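Local structure of pullulanase (Klebsiella oxytoca, 2YOC) at residues M667-W679 with I706-T719. The protein hydrolyses alpha-1,6-glucosidic linkages in pullulan and related branched glucans, and is a calcium-binding enzyme associated with type 2 secretion. Numbering follows the deposited sequence.
Sequences MGYHPKAQILSAW and IASQINLKGTGIGT
Ile717 CD1 sits 3.3 Å above the indole plane of Trp679, displaced to the rim near CE3. Thr715 O and the CA of Gly716 approach the six-membered ring obliquely, while the indole NE1 bonds to Ile689 O and Phe691 meets the ring at about 45°. The imidazole of His670 turns away from the contact; ND1 bonds at its edge, in the ring plane, to Gln674 OE1, in the first turn of the helix. The amide of Asn711 is steadied within its own loop, ND2 donating to Ile706 O.

Ile717 is gripped along its length: CG1 meets Leu676 CD2 at 3.6 Å, and CG2, anti to the backbone N, reaches Ile675 CG2 and the selenium of selenomethionine Met667. Bent at chi3 (60°), Met667 then swings CE to Thr719 CG2, 3.6 Å away, and Leu712 CD1. In the beta/alpha barrel, the fold of the catalytic domain in this glycosidase family, helix 672-683 leads from strand 661-664 to strand 690-693, and its apolar side packs on the approach to the next strand, 718-720, with Phe691 also touching Ile675 and Ile717.

Near the helix start backbone bonds join the apolar contacts. A single beta bridge pairs Pro671, the N-cap residue, with Ile706; Ala707 N donates to His670 O at 2.8 Å, while Ala707, the centre of an inverse gamma turn, sets its CB against Ile675 CG1 at 3.8 Å. Lys672 stretches its extended chain alongside Leu712, in the opposite direction, until NZ reaches Asn711 O at 3.2 Å, tilted 21° from the carbonyl plane. Beyond it, Thr715 CB touches Leu676 CD2; Thr715 OG1 accepts from Ile717 N, an ST turn, and also donates to Leu712 O, which takes Thr715 N as well.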
# COMPACT_ATOMS: atom_id res chain seq x y z
N MSE B 667 13.72 18.91 -22.51
CA MSE B 667 12.97 20.04 -21.95
C MSE B 667 13.10 20.20 -20.42
O MSE B 667 12.97 21.31 -19.91
CB MSE B 667 11.51 19.98 -22.44
CG MSE B 667 10.67 21.20 -22.09
SE MSE B 667 8.89 21.01 -22.82
CE MSE B 667 8.31 19.46 -21.95
N GLY B 668 13.41 19.11 -19.71
CA GLY B 668 13.62 19.12 -18.26
C GLY B 668 14.73 20.06 -17.81
O GLY B 668 14.76 20.49 -16.65
N TYR B 669 15.66 20.39 -18.74
CA TYR B 669 16.79 21.29 -18.52
C TYR B 669 16.35 22.73 -18.57
O TYR B 669 17.09 23.61 -18.15
CB TYR B 669 17.92 20.99 -19.50
CG TYR B 669 18.64 19.71 -19.13
CD1 TYR B 669 18.19 18.48 -19.59
CD2 TYR B 669 19.74 19.72 -18.28
CE1 TYR B 669 18.81 17.29 -19.21
CE2 TYR B 669 20.39 18.54 -17.92
CZ TYR B 669 19.89 17.33 -18.36
OH TYR B 669 20.52 16.16 -18.00
N HIS B 670 15.12 22.98 -19.04
CA HIS B 670 14.55 24.31 -19.08
C HIS B 670 13.68 24.54 -17.84
O HIS B 670 12.94 23.63 -17.41
CB HIS B 670 13.62 24.48 -20.30
CG HIS B 670 14.28 24.40 -21.65
ND1 HIS B 670 14.26 25.48 -22.51
CD2 HIS B 670 14.87 23.35 -22.27
CE1 HIS B 670 14.89 25.07 -23.60
NE2 HIS B 670 15.29 23.80 -23.50
N PRO B 671 13.66 25.79 -17.33
CA PRO B 671 12.71 26.15 -16.25
C PRO B 671 11.27 26.17 -16.77
O PRO B 671 10.99 26.82 -17.78
CB PRO B 671 13.12 27.58 -15.87
CG PRO B 671 14.46 27.77 -16.50
CD PRO B 671 14.47 26.95 -17.73
N LYS B 672 10.35 25.50 -16.09
CA LYS B 672 8.93 25.50 -16.42
C LYS B 672 8.47 26.94 -16.73
O LYS B 672 7.72 27.13 -17.70
CB LYS B 672 8.13 24.92 -15.24
CG LYS B 672 6.65 25.32 -15.13
CD LYS B 672 5.90 24.46 -14.07
CE LYS B 672 4.52 24.99 -13.79
NZ LYS B 672 4.04 24.53 -12.47
N ALA B 673 8.94 27.95 -15.96
CA ALA B 673 8.52 29.34 -16.16
C ALA B 673 8.88 29.93 -17.54
O ALA B 673 8.10 30.71 -18.12
CB ALA B 673 9.02 30.23 -15.05
N GLN B 674 10.02 29.49 -18.08
CA GLN B 674 10.55 29.88 -19.37
C GLN B 674 9.65 29.25 -20.45
O GLN B 674 9.06 29.98 -21.27
CB GLN B 674 12.00 29.36 -19.46
CG GLN B 674 12.83 29.93 -20.53
CD GLN B 674 12.80 29.04 -21.72
OE1 GLN B 674 13.30 27.91 -21.68
NE2 GLN B 674 12.23 29.55 -22.81
N ILE B 675 9.44 27.91 -20.39
CA ILE B 675 8.57 27.26 -21.37
C ILE B 675 7.18 27.95 -21.45
O ILE B 675 6.70 28.22 -22.55
CB ILE B 675 8.50 25.71 -21.22
CG1 ILE B 675 9.90 25.07 -21.18
CG2 ILE B 675 7.63 25.09 -22.32
CD1 ILE B 675 10.72 25.14 -22.49
N LEU B 676 6.59 28.28 -20.28
CA LEU B 676 5.27 28.93 -20.23
C LEU B 676 5.32 30.36 -20.78
O LEU B 676 4.42 30.77 -21.53
CB LEU B 676 4.66 28.87 -18.83
CG LEU B 676 4.51 27.48 -18.19
CD1 LEU B 676 3.85 27.58 -16.86
CD2 LEU B 676 3.74 26.54 -19.07
N SER B 677 6.40 31.08 -20.48
CA SER B 677 6.63 32.43 -20.98
C SER B 677 6.70 32.39 -22.52
O SER B 677 5.90 33.04 -23.17
CB SER B 677 7.90 33.00 -20.37
OG SER B 677 8.20 34.29 -20.85
N ALA B 678 7.57 31.53 -23.08
CA ALA B 678 7.73 31.37 -24.52
C ALA B 678 6.42 30.99 -25.15
O ALA B 678 6.05 31.54 -26.19
CB ALA B 678 8.76 30.32 -24.83
N TRP B 679 5.68 30.07 -24.49
CA TRP B 679 4.41 29.65 -25.01
C TRP B 679 3.41 30.81 -25.13
O TRP B 679 2.88 31.03 -26.22
CB TRP B 679 3.86 28.49 -24.22
CG TRP B 679 2.76 27.77 -24.95
CD1 TRP B 679 2.72 27.46 -26.28
CD2 TRP B 679 1.54 27.29 -24.39
NE1 TRP B 679 1.53 26.84 -26.58
CE2 TRP B 679 0.81 26.68 -25.43
CE3 TRP B 679 1.01 27.28 -23.09
CZ2 TRP B 679 -0.41 26.05 -25.22
CZ3 TRP B 679 -0.21 26.68 -22.88
CH2 TRP B 679 -0.90 26.06 -23.93
N ILE B 706 11.91 22.79 -12.72
CA ILE B 706 12.17 22.23 -14.04
C ILE B 706 10.90 21.96 -14.84
O ILE B 706 9.86 21.74 -14.24
CB ILE B 706 13.12 21.00 -13.95
CG1 ILE B 706 12.45 19.74 -13.34
CG2 ILE B 706 14.41 21.36 -13.22
CD1 ILE B 706 13.22 18.40 -13.61
N ALA B 707 10.96 22.01 -16.18
CA ALA B 707 9.82 21.73 -17.06
C ALA B 707 9.71 20.20 -17.21
O ALA B 707 10.15 19.64 -18.24
CB ALA B 707 10.02 22.38 -18.43
N SER B 708 9.19 19.53 -16.15
CA SER B 708 9.08 18.06 -16.14
C SER B 708 7.64 17.61 -16.26
O SER B 708 6.72 18.39 -15.99
CB SER B 708 9.75 17.46 -14.92
OG SER B 708 8.93 17.47 -13.76
N GLN B 709 7.44 16.32 -16.65
CA GLN B 709 6.14 15.65 -16.79
C GLN B 709 5.28 15.99 -15.58
O GLN B 709 4.15 16.43 -15.73
CB GLN B 709 6.32 14.12 -16.86
CG GLN B 709 7.23 13.61 -17.95
CD GLN B 709 7.63 12.16 -17.73
OE1 GLN B 709 8.48 11.86 -16.88
NE2 GLN B 709 7.05 11.24 -18.52
N ILE B 710 5.85 15.82 -14.36
CA ILE B 710 5.15 16.09 -13.11
C ILE B 710 4.79 17.54 -12.96
O ILE B 710 3.63 17.84 -12.64
CB ILE B 710 5.97 15.58 -11.90
CG1 ILE B 710 6.40 14.11 -12.07
CG2 ILE B 710 5.23 15.87 -10.56
CD1 ILE B 710 5.37 13.03 -11.59
N ASN B 711 5.78 18.44 -13.13
CA ASN B 711 5.62 19.88 -12.93
C ASN B 711 4.67 20.55 -13.93
O ASN B 711 4.09 21.59 -13.60
CB ASN B 711 6.98 20.57 -12.89
CG ASN B 711 7.85 20.18 -11.71
OD1 ASN B 711 7.38 19.83 -10.63
ND2 ASN B 711 9.15 20.28 -11.85
N LEU B 712 4.50 19.97 -15.13
CA LEU B 712 3.65 20.52 -16.17
C LEU B 712 2.15 20.13 -16.14
O LEU B 712 1.39 20.60 -17.00
CB LEU B 712 4.27 20.33 -17.55
CG LEU B 712 5.61 21.05 -17.79
CD1 LEU B 712 6.32 20.43 -18.97
CD2 LEU B 712 5.42 22.57 -17.98
N LYS B 713 1.70 19.36 -15.11
CA LYS B 713 0.29 19.00 -14.95
C LYS B 713 -0.59 20.24 -15.03
O LYS B 713 -0.38 21.21 -14.29
CB LYS B 713 0.05 18.26 -13.62
CG LYS B 713 -1.38 17.73 -13.44
CD LYS B 713 -1.71 17.30 -12.02
CE LYS B 713 -3.15 16.80 -11.94
NZ LYS B 713 -3.48 16.17 -10.63
N GLY B 714 -1.52 20.22 -16.00
CA GLY B 714 -2.47 21.30 -16.24
C GLY B 714 -1.95 22.58 -16.89
O GLY B 714 -2.71 23.53 -17.00
N THR B 715 -0.65 22.61 -17.32
CA THR B 715 -0.05 23.78 -17.96
C THR B 715 -0.44 23.90 -19.43
O THR B 715 -0.53 25.01 -19.95
CB THR B 715 1.47 23.80 -17.84
OG1 THR B 715 2.05 22.72 -18.59
CG2 THR B 715 1.95 23.77 -16.41
N GLY B 716 -0.66 22.78 -20.09
CA GLY B 716 -0.98 22.76 -21.51
C GLY B 716 0.17 22.22 -22.31
O GLY B 716 -0.02 21.73 -23.43
N ILE B 717 1.38 22.29 -21.74
CA ILE B 717 2.60 21.79 -22.36
C ILE B 717 2.56 20.29 -22.23
O ILE B 717 2.31 19.78 -21.13
CB ILE B 717 3.87 22.40 -21.69
CG1 ILE B 717 3.75 23.93 -21.48
CG2 ILE B 717 5.15 22.03 -22.42
CD1 ILE B 717 3.56 24.85 -22.74
N GLY B 718 2.75 19.60 -23.34
CA GLY B 718 2.75 18.15 -23.38
C GLY B 718 4.13 17.60 -23.13
O GLY B 718 5.14 18.29 -23.35
N THR B 719 4.19 16.35 -22.65
CA THR B 719 5.44 15.62 -22.41
C THR B 719 5.29 14.21 -22.94
O THR B 719 4.17 13.69 -22.99
CB THR B 719 5.78 15.55 -20.93
OG1 THR B 719 4.61 15.23 -20.20
CG2 THR B 719 6.40 16.82 -20.43